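Local coordinates for Spermidine/putrescine ABC transporter, periplasmic binding protein (Treponema pallidum, PDB 2V84) that probably binds polyamines such as spermidine and putrescine as the solute-binding lipoprotein of an ABC transporter, at residues I101-F106 / F275-L280; E122-Y127 / V257-I262; L280-Y285 / H299-A304. One frame throughout, in Å; residues are numbered along the deposited sequence. Where two conformers were deposited one is given.

Contact 1: I101-F106 / F275-L280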
loop_
_atom_site.group_PDB
_atom_site.type_symbol
_atom_site.label_atom_id
_atom_site.label_comp_id
_atom_site.label_asym_id
_atom_site.label_seq_id
_atom_site.Cartn_x
_atom_site.Cartn_y
_atom_site.Cartn_z
ATOM N N ILE A 101 16.612 -13.572 11.365
ATOM C CA ILE A 101 15.318 -12.930 11.565
ATOM C C ILE A 101 14.331 -13.922 12.173
ATOM O O ILE A 101 13.319 -14.224 11.564
ATOM C CB ILE A 101 14.729 -12.372 10.249
ATOM C CG1 ILE A 101 15.779 -11.566 9.484
ATOM C CG2 ILE A 101 13.512 -11.481 10.559
ATOM C CD1 ILE A 101 15.334 -11.212 8.055
ATOM N N PRO A 102 14.612 -14.411 13.391
ATOM C CA PRO A 102 13.736 -15.418 13.993
ATOM C C PRO A 102 12.272 -14.958 14.120
ATOM O O PRO A 102 11.367 -15.805 14.123
ATOM C CB PRO A 102 14.368 -15.652 15.368
ATOM C CG PRO A 102 15.178 -14.431 15.632
ATOM C CD PRO A 102 15.738 -14.091 14.281
ATOM N N ASN A 103 12.047 -13.642 14.219
ATOM C CA ASN A 103 10.691 -13.079 14.373
ATOM C C ASN A 103 9.830 -13.182 13.108
ATOM O O ASN A 103 8.637 -12.834 13.111
ATOM C CB ASN A 103 10.764 -11.624 14.848
ATOM C CG ASN A 103 11.310 -11.497 16.251
ATOM O OD1 ASN A 103 11.157 -12.410 17.049
ATOM N ND2 ASN A 103 11.976 -10.373 16.551
ATOM N N VAL A 104 10.431 -13.701 12.044
ATOM C CA VAL A 104 9.736 -14.101 10.815
ATOM C C VAL A 104 8.675 -15.176 11.160
ATOM O O VAL A 104 7.710 -15.387 10.411
ATOM C CB VAL A 104 10.824 -14.475 9.743
ATOM C CG1 VAL A 104 11.090 -15.990 9.585
ATOM C CG2 VAL A 104 10.708 -13.695 8.466
ATOM N N GLN A 105 8.835 -15.815 12.317
ATOM C CA GLN A 105 7.846 -16.777 12.798
ATOM C C GLN A 105 6.515 -16.126 13.203
ATOM O O GLN A 105 5.538 -16.822 13.480
ATOM C CB GLN A 105 8.424 -17.624 13.939
ATOM C CG GLN A 105 9.456 -18.639 13.477
ATOM C CD GLN A 105 8.970 -19.475 12.309
ATOM O OE1 GLN A 105 8.038 -20.269 12.444
ATOM N NE2 GLN A 105 9.600 -19.299 11.154
ATOM N N PHE A 106 6.476 -14.795 13.228
ATOM C CA PHE A 106 5.233 -14.083 13.556
ATOM C C PHE A 106 4.376 -13.763 12.328
ATOM O O PHE A 106 3.279 -13.191 12.458
ATOM C CB PHE A 106 5.548 -12.804 14.317
ATOM C CG PHE A 106 6.172 -13.038 15.654
ATOM C CD1 PHE A 106 5.636 -13.973 16.529
ATOM C CD2 PHE A 106 7.283 -12.306 16.050
ATOM C CE1 PHE A 106 6.215 -14.184 17.780
ATOM C CE2 PHE A 106 7.856 -12.502 17.289
ATOM C CZ PHE A 106 7.329 -13.447 18.153
ATOM N N PHE A 275 17.286 -5.025 11.836
ATOM C CA PHE A 275 16.170 -4.108 11.818
ATOM C C PHE A 275 14.860 -4.779 11.445
ATOM O O PHE A 275 13.843 -4.520 12.079
ATOM C CB PHE A 275 16.438 -2.894 10.939
ATOM C CG PHE A 275 15.361 -1.858 11.046
ATOM C CD1 PHE A 275 15.410 -0.886 12.045
ATOM C CD2 PHE A 275 14.262 -1.887 10.182
ATOM C CE1 PHE A 275 14.391 0.062 12.164
ATOM C CE2 PHE A 275 13.237 -0.945 10.296
ATOM C CZ PHE A 275 13.306 0.031 11.287
ATOM N N ILE A 276 14.874 -5.685 10.464
ATOM C CA ILE A 276 13.668 -6.432 10.121
ATOM C C ILE A 276 13.210 -7.250 11.334
ATOM O O ILE A 276 12.018 -7.305 11.659
ATOM C CB ILE A 276 13.929 -7.401 8.906
ATOM C CG1 ILE A 276 14.388 -6.597 7.670
ATOM C CG2 ILE A 276 12.686 -8.253 8.596
ATOM C CD1 ILE A 276 14.894 -7.477 6.507
ATOM N N ASN A 277 14.176 -7.899 11.984
ATOM C CA ASN A 277 13.912 -8.654 13.195
ATOM C C ASN A 277 13.320 -7.761 14.304
ATOM O O ASN A 277 12.377 -8.154 14.968
ATOM C CB ASN A 277 15.180 -9.380 13.668
ATOM C CG ASN A 277 14.875 -10.480 14.660
ATOM O OD1 ASN A 277 14.078 -11.366 14.378
ATOM N ND2 ASN A 277 15.508 -10.426 15.834
ATOM N N PHE A 278 13.864 -6.553 14.469
ATOM C CA PHE A 278 13.392 -5.577 15.464
ATOM C C PHE A 278 11.951 -5.127 15.150
ATOM O O PHE A 278 11.082 -5.083 16.023
ATOM C CB PHE A 278 14.362 -4.382 15.472
ATOM C CG PHE A 278 13.904 -3.198 16.290
ATOM C CD1 PHE A 278 13.114 -2.191 15.715
ATOM C CD2 PHE A 278 14.329 -3.042 17.608
ATOM C CE1 PHE A 278 12.712 -1.067 16.473
ATOM C CE2 PHE A 278 13.937 -1.920 18.371
ATOM C CZ PHE A 278 13.133 -0.940 17.798
ATOM N N PHE A 279 11.706 -4.819 13.891
ATOM C CA PHE A 279 10.407 -4.293 13.452
ATOM C C PHE A 279 9.293 -5.312 13.688
ATOM O O PHE A 279 8.154 -4.958 14.014
ATOM C CB PHE A 279 10.526 -3.922 11.978
ATOM C CG PHE A 279 9.402 -3.091 11.458
ATOM C CD1 PHE A 279 9.373 -1.709 11.675
ATOM C CD2 PHE A 279 8.385 -3.685 10.714
ATOM C CE1 PHE A 279 8.315 -0.933 11.168
ATOM C CE2 PHE A 279 7.336 -2.917 10.192
ATOM C CZ PHE A 279 7.306 -1.537 10.435
ATOM N N LEU A 280 9.645 -6.591 13.538
ATOM C CA LEU A 280 8.703 -7.692 13.742
ATOM C C LEU A 280 8.582 -8.172 15.198
ATOM O O LEU A 280 7.852 -9.123 15.462
ATOM C CB LEU A 280 9.038 -8.881 12.840
ATOM C CG LEU A 280 8.849 -8.676 11.324
ATOM C CD1 LEU A 280 9.315 -9.924 10.589
ATOM C CD2 LEU A 280 7.426 -8.316 10.951
#

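Contact 2: E122-Y127 / V257-I262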
loop_
_atom_site.group_PDB
_atom_site.type_symbol
_atom_site.label_atom_id
_atom_site.label_comp_id
_atom_site.label_asym_id
_atom_site.label_seq_id
_atom_site.Cartn_x
_atom_site.Cartn_y
_atom_site.Cartn_z
ATOM N N GLU A 122 12.673 -15.455 0.390
ATOM C CA GLU A 122 14.080 -15.572 0.056
ATOM C C GLU A 122 14.712 -14.222 -0.274
ATOM O O GLU A 122 15.911 -14.048 -0.116
ATOM C CB GLU A 122 14.257 -16.567 -1.086
ATOM C CG GLU A 122 15.690 -16.743 -1.521
ATOM C CD GLU A 122 15.883 -17.913 -2.461
ATOM O OE1 GLU A 122 15.034 -18.123 -3.356
ATOM O OE2 GLU A 122 16.893 -18.608 -2.294
ATOM N N TYR A 123 13.893 -13.265 -0.714
ATOM C CA TYR A 123 14.391 -11.978 -1.168
ATOM C C TYR A 123 13.593 -10.875 -0.512
ATOM O O TYR A 123 13.838 -9.699 -0.762
ATOM C CB TYR A 123 14.271 -11.847 -2.681
ATOM C CG TYR A 123 15.282 -12.680 -3.459
ATOM C CD1 TYR A 123 16.529 -12.170 -3.760
ATOM C CD2 TYR A 123 14.967 -13.969 -3.896
ATOM C CE1 TYR A 123 17.455 -12.928 -4.485
ATOM C CE2 TYR A 123 15.890 -14.747 -4.610
ATOM C CZ TYR A 123 17.127 -14.217 -4.905
ATOM O OH TYR A 123 18.052 -14.946 -5.628
ATOM N N SER A 124 12.610 -11.241 0.306
ATOM C CA SER A 124 11.688 -10.222 0.865
ATOM C C SER A 124 11.079 -10.695 2.163
ATOM O O SER A 124 10.880 -11.884 2.340
ATOM C CB SER A 124 10.564 -9.904 -0.136
ATOM O OG SER A 124 9.685 -11.019 -0.336
ATOM N N VAL A 125 10.746 -9.770 3.059
ATOM C CA VAL A 125 9.995 -10.144 4.260
ATOM C C VAL A 125 8.836 -9.188 4.385
ATOM O O VAL A 125 9.055 -8.011 4.312
ATOM C CB VAL A 125 10.856 -10.018 5.548
ATOM C CG1 VAL A 125 9.991 -10.294 6.814
ATOM C CG2 VAL A 125 12.063 -10.999 5.504
ATOM N N PRO A 126 7.591 -9.679 4.536
ATOM C CA PRO A 126 6.470 -8.730 4.607
ATOM C C PRO A 126 6.593 -7.638 5.664
ATOM O O PRO A 126 6.999 -7.906 6.796
ATOM C CB PRO A 126 5.270 -9.628 4.951
ATOM C CG PRO A 126 5.637 -10.929 4.355
ATOM C CD PRO A 126 7.122 -11.073 4.539
ATOM N N TYR A 127 6.195 -6.422 5.284
ATOM C CA TYR A 127 6.243 -5.242 6.130
ATOM C C TYR A 127 4.811 -4.878 6.556
ATOM O O TYR A 127 4.540 -4.631 7.736
ATOM C CB TYR A 127 6.872 -4.121 5.293
ATOM C CG TYR A 127 7.156 -2.840 6.000
ATOM C CD1 TYR A 127 6.135 -1.940 6.295
ATOM C CD2 TYR A 127 8.464 -2.494 6.325
ATOM C CE1 TYR A 127 6.403 -0.761 6.921
ATOM C CE2 TYR A 127 8.742 -1.297 6.972
ATOM C CZ TYR A 127 7.717 -0.444 7.266
ATOM O OH TYR A 127 7.983 0.765 7.891
ATOM N N VAL A 257 0.779 -5.570 -0.748
ATOM C CA VAL A 257 1.708 -5.991 0.301
ATOM C C VAL A 257 3.060 -5.303 0.063
ATOM O O VAL A 257 3.610 -5.375 -1.025
ATOM C CB VAL A 257 1.871 -7.538 0.413
ATOM C CG1 VAL A 257 2.232 -8.153 -0.950
ATOM C CG2 VAL A 257 2.900 -7.873 1.505
ATOM N N ASP A 258 3.536 -4.600 1.088
ATOM C CA ASP A 258 4.880 -3.985 1.110
ATOM C C ASP A 258 5.827 -4.890 1.916
ATOM O O ASP A 258 5.376 -5.530 2.857
ATOM C CB ASP A 258 4.792 -2.629 1.806
ATOM C CG ASP A 258 4.050 -1.579 0.971
ATOM O OD1 ASP A 258 4.180 -1.611 -0.255
ATOM O OD2 ASP A 258 3.370 -0.699 1.560
ATOM N N SER A 259 7.113 -4.938 1.552
ATOM C CA SER A 259 8.094 -5.892 2.122
ATOM C C SER A 259 9.418 -5.230 2.337
ATOM O O SER A 259 9.763 -4.345 1.570
ATOM C CB SER A 259 8.372 -7.025 1.137
ATOM O OG SER A 259 7.243 -7.858 1.039
ATOM N N PHE A 260 10.180 -5.693 3.329
ATOM C CA PHE A 260 11.603 -5.388 3.439
ATOM C C PHE A 260 12.371 -6.200 2.412
ATOM O O PHE A 260 12.180 -7.424 2.271
ATOM C CB PHE A 260 12.183 -5.813 4.787
ATOM C CG PHE A 260 11.726 -4.998 5.977
ATOM C CD1 PHE A 260 12.238 -3.731 6.219
ATOM C CD2 PHE A 260 10.829 -5.551 6.893
ATOM C CE1 PHE A 260 11.857 -2.990 7.340
ATOM C CE2 PHE A 260 10.455 -4.827 8.032
ATOM C CZ PHE A 260 10.967 -3.547 8.258
ATOM N N CYS A 261 13.278 -5.520 1.716
ATOM C CA CYS A 261 14.197 -6.195 0.815
ATOM C C CYS A 261 15.585 -5.651 1.057
ATOM O O CYS A 261 15.740 -4.499 1.509
ATOM C CB CYS A 261 13.796 -5.958 -0.650
ATOM S SG CYS A 261 12.189 -6.617 -1.055
ATOM N N ILE A 262 16.598 -6.466 0.749
ATOM C CA ILE A 262 17.968 -6.004 0.901
ATOM C C ILE A 262 18.522 -5.689 -0.494
ATOM O O ILE A 262 18.673 -6.603 -1.314
ATOM C CB ILE A 262 18.840 -7.064 1.639
ATOM C CG1 ILE A 262 18.408 -7.205 3.114
ATOM C CG2 ILE A 262 20.338 -6.706 1.509
ATOM C CD1 ILE A 262 19.078 -8.397 3.824
HETATM O O HOH W 1 16.258 -8.614 -0.723
HETATM O O HOH W 2 7.052 -10.424 1.079
#

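Contact 3: L280-Y285 / H299-A304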
loop_
_atom_site.group_PDB
_atom_site.type_symbol
_atom_site.label_atom_id
_atom_site.label_comp_id
_atom_site.label_asym_id
_atom_site.label_seq_id
_atom_site.Cartn_x
_atom_site.Cartn_y
_atom_site.Cartn_z
ATOM N N LEU A 280 9.645 -6.591 13.538
ATOM C CA LEU A 280 8.703 -7.692 13.742
ATOM C C LEU A 280 8.582 -8.172 15.198
ATOM O O LEU A 280 7.852 -9.123 15.462
ATOM C CB LEU A 280 9.038 -8.881 12.840
ATOM C CG LEU A 280 8.849 -8.676 11.324
ATOM C CD1 LEU A 280 9.315 -9.924 10.589
ATOM C CD2 LEU A 280 7.426 -8.316 10.951
ATOM N N GLU A 281 9.299 -7.536 16.123
ATOM C CA GLU A 281 9.042 -7.747 17.547
ATOM C C GLU A 281 7.610 -7.281 17.826
ATOM O O GLU A 281 7.247 -6.199 17.402
ATOM C CB GLU A 281 10.036 -6.961 18.398
ATOM C CG GLU A 281 10.328 -7.587 19.748
ATOM C CD GLU A 281 11.094 -8.900 19.664
ATOM O OE1 GLU A 281 12.299 -8.881 19.276
ATOM O OE2 GLU A 281 10.499 -9.948 20.029
ATOM N N PRO A 282 6.799 -8.109 18.514
ATOM C CA PRO A 282 5.351 -7.898 18.705
ATOM C C PRO A 282 4.939 -6.508 19.175
ATOM O O PRO A 282 4.003 -5.925 18.614
ATOM C CB PRO A 282 5.004 -8.937 19.768
ATOM C CG PRO A 282 5.945 -10.045 19.468
ATOM C CD PRO A 282 7.231 -9.362 19.158
ATOM N N ALA A 283 5.623 -5.994 20.203
ATOM C CA ALA A 283 5.327 -4.661 20.727
ATOM C C ALA A 283 5.715 -3.550 19.764
ATOM O O ALA A 283 5.029 -2.520 19.683
ATOM C CB ALA A 283 6.001 -4.450 22.082
ATOM N N HIS A 284 6.806 -3.773 19.033
ATOM C CA HIS A 284 7.338 -2.802 18.083
ATOM C C HIS A 284 6.565 -2.798 16.772
ATOM O O HIS A 284 6.433 -1.753 16.129
ATOM C CB HIS A 284 8.821 -3.069 17.844
ATOM C CG HIS A 284 9.671 -2.806 19.048
ATOM N ND1 HIS A 284 9.885 -3.751 20.030
ATOM C CD2 HIS A 284 10.336 -1.696 19.444
ATOM C CE1 HIS A 284 10.662 -3.240 20.968
ATOM N NE2 HIS A 284 10.956 -1.997 20.632
ATOM N N TYR A 285 6.066 -3.969 16.381
ATOM C CA TYR A 285 5.134 -4.074 15.262
ATOM C C TYR A 285 3.787 -3.450 15.611
ATOM O O TYR A 285 3.206 -2.719 14.804
ATOM C CB TYR A 285 4.946 -5.509 14.773
ATOM C CG TYR A 285 4.361 -5.494 13.379
ATOM C CD1 TYR A 285 5.152 -5.160 12.281
ATOM C CD2 TYR A 285 3.019 -5.770 13.165
ATOM C CE1 TYR A 285 4.635 -5.122 11.007
ATOM C CE2 TYR A 285 2.477 -5.726 11.889
ATOM C CZ TYR A 285 3.286 -5.390 10.819
ATOM O OH TYR A 285 2.765 -5.339 9.546
ATOM N N HIS A 299 0.729 -10.187 11.170
ATOM C CA HIS A 299 1.499 -10.510 12.375
ATOM C C HIS A 299 0.604 -11.211 13.370
ATOM O O HIS A 299 -0.443 -10.666 13.777
ATOM C CB HIS A 299 2.060 -9.215 12.984
ATOM C CG HIS A 299 3.211 -9.417 13.925
ATOM N ND1 HIS A 299 3.057 -9.916 15.204
ATOM C CD2 HIS A 299 4.534 -9.145 13.787
ATOM C CE1 HIS A 299 4.232 -9.955 15.805
ATOM N NE2 HIS A 299 5.144 -9.495 14.967
ATOM N N ARG A 300 1.003 -12.408 13.790
ATOM C CA ARG A 300 0.116 -13.180 14.671
ATOM C C ARG A 300 0.089 -12.814 16.148
ATOM O O ARG A 300 -0.780 -13.286 16.870
ATOM C CB ARG A 300 0.142 -14.697 14.408
ATOM C CG ARG A 300 1.430 -15.285 13.976
ATOM C CD ARG A 300 1.285 -16.778 13.795
ATOM N NE ARG A 300 2.426 -17.472 14.386
ATOM C CZ ARG A 300 2.446 -17.995 15.606
ATOM N NH1 ARG A 300 1.377 -17.929 16.386
ATOM N NH2 ARG A 300 3.543 -18.590 16.046
ATOM N N GLU A 301 0.986 -11.930 16.581
ATOM C CA GLU A 301 1.027 -11.507 17.977
ATOM C C GLU A 301 0.593 -10.065 18.159
ATOM O O GLU A 301 -0.011 -9.729 19.176
ATOM C CB GLU A 301 2.440 -11.676 18.552
ATOM C CG GLU A 301 2.934 -13.113 18.583
ATOM C CD GLU A 301 2.066 -13.995 19.431
ATOM O OE1 GLU A 301 2.103 -13.814 20.672
ATOM O OE2 GLU A 301 1.354 -14.866 18.865
ATOM N N ALA A 302 0.873 -9.223 17.163
ATOM C CA ALA A 302 0.842 -7.780 17.365
ATOM C C ALA A 302 -0.486 -7.170 17.827
ATOM O O ALA A 302 -0.481 -6.176 18.553
ATOM C CB ALA A 302 1.387 -7.062 16.162
ATOM N N ALA A 303 -1.615 -7.748 17.422
ATOM C CA ALA A 303 -2.925 -7.215 17.813
ATOM C C ALA A 303 -3.143 -7.170 19.340
ATOM O O ALA A 303 -3.820 -6.268 19.848
ATOM C CB ALA A 303 -4.048 -7.981 17.118
ATOM N N ALA A 304 -2.554 -8.129 20.049
ATOM C CA ALA A 304 -2.646 -8.231 21.518
ATOM C C ALA A 304 -1.905 -7.105 22.251
ATOM O O ALA A 304 -2.121 -6.860 23.458
ATOM C CB ALA A 304 -2.105 -9.581 21.972
#

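Contact 1: I101-F106 / F275-L280
I101 and N277 mark the closest approach of the two backbones, their CA atoms 4.8 Å apart, where the 3-10 turn 102-106 meets the last turn of helix 269-279. Two asparagines carry the polar part. N277 sends its amide across with CG anti to the backbone N (chi1 -163°), and its OD1 accepts the backbone N-H of N103 (N to OD1 3.1 Å), the donor standing almost straight out from the carbonyl. N103 answers in the other direction: its ND2 bonds N277 O at 2.8 Å, with an N-H...O angle of 167°. That oxygen lies in the amide plane of N103, whereas the donor stands above the carbonyl plane of N277. Through these two bonds each asparagine grips the other's backbone. The side-chain amide planes are only 11° apart. P102 flanks the pair, its CD 3.2 Å from N277 OD1. Apolar contact lies beside it, with I101 CG2 at 3.9 Å from I276 CG2. L280 sets its CB against N103 CB at 3.8 Å. Farther along, F106 brings CD2 to 3.3 Å from L280 O, an oblique approach to the ring. The contact joins the loop between strand 93-94 and helix 109-114 to the C-terminal end of helix 269-279; V104, I276 and L280 all rest on V125 of strand 125-137, and I276 also reaches F260 of strand 254-260.

Contact 2: E122-Y127 / V257-I262
V125 and F260 are an antiparallel hydrogen-bonded pair of strands 125-137 and 254-260, part of the mixed sheet of this periplasmic solute-binding protein. Two backbone bonds define the pair: V125 N to F260 O at 2.9 Å, and F260 N to V125 O at 2.8 Å. P126 and S259 follow as a non-hydrogen-bonded pair whose side chains diverge, and beyond them Y127 N reaches D258 O at 2.7 Å. The short strand segments run at 123° to each other, far from strictly antiparallel. A CA-H...O contact from S124 to F260 O lends that oxygen a second, weaker partner.

Aromatic packing occupies one end. Y127 has CG anti to its backbone N (chi1 -174°), which carries the ring to F260; CD2 sits 3.3 Å from F260 CZ, over one face of the phenylalanine and offset toward its rim. With the planes 58° apart, the pair is neither stacked nor edge-to-face. F279 of helix 269-279 stacks on Y127 and meets F260 edge-to-face, so three aromatic residues pack together here. The Y127 hydroxyl is held by T36.

D258 lies near the probable ligand cleft: its OD2 bonds Y35 OH and a bound MES molecule, probably from the crystallisation liquor, and its side chain is about 9 Å from that of E168, a predicted spermidine-binding residue. Two waters bridge the segments. One links Y123 O to I262 N; another donates to both serine hydroxyls, S259 OG at 2.6 Å and S124 OG, which D118 also holds.

Contact 3: L280-Y285 / H299-A304
L280 offers its carbonyl oxygen to H299, whose NE2 donates a nearly linear bond of 2.8 Å with an N-H...O angle of 175°. The oxygen lies in the imidazole plane, but the donor stands well above the carbonyl plane of L280 and is therefore not directed at a lone pair. H299 CG lies anti to the backbone N (chi1 -161°), which carries the ring to the helix, while ND1 accepts E301 N at 3.2 Å and, weakly, A302 N. Engaging both imidazole nitrogens helps fix the ring's rotation and is consistent with a proton on NE2. E281 occupies the N-cap position of helix 282-292, and its OE1 makes a weak bond to N103 ND2.

P282, in the first turn, sets its CA 3.7 Å from H299 CE1. Its ring runs beside the side chain of E301, with both pointing the same way and the CB atoms of P282 and E301 3.9 Å apart. The CA atoms of P282 and A302 are only 4.7 Å apart, evidence of close backbone packing: in this extracellular solute-binding protein fold, the loop between helix 282-292 and strand 321-322 doubles back on the first turn of that helix.

Y285, a turn farther on, slides past H299 in the opposite direction. The ring planes lie 13° from parallel but are slid so far that they barely overlap, and Y285 CB makes an off-centre CH-pi contact with the H299 ring. The Y285 hydroxyl bonds Y127 O. Y285 CD2 packs against H299 CB and, near its own ring plane, against A302 CB, both at 3.6 Å.

Overall arrangement
All three contacts are largely buried, but contact 2 lies deepest, its centre about 13 Å from that of the chain, against about 20 Å and 19 Å for contacts 1 and 3. Contact 2 pairs sheet strands through backbone bonds, aromatic rings and water beside the probable ligand cleft; the outer two join loops to helix ends, contact 1 through reciprocal asparagine amides and contact 3 through an imidazole. L280 belongs to both outer contacts, where helix 269-279 gives way to helix 282-292, and F106 O meets R300 N there. Inward, F279 and I276 of contact 1 pack on contact 2, while the Y285 hydroxyl of contact 3 reaches Y127 O.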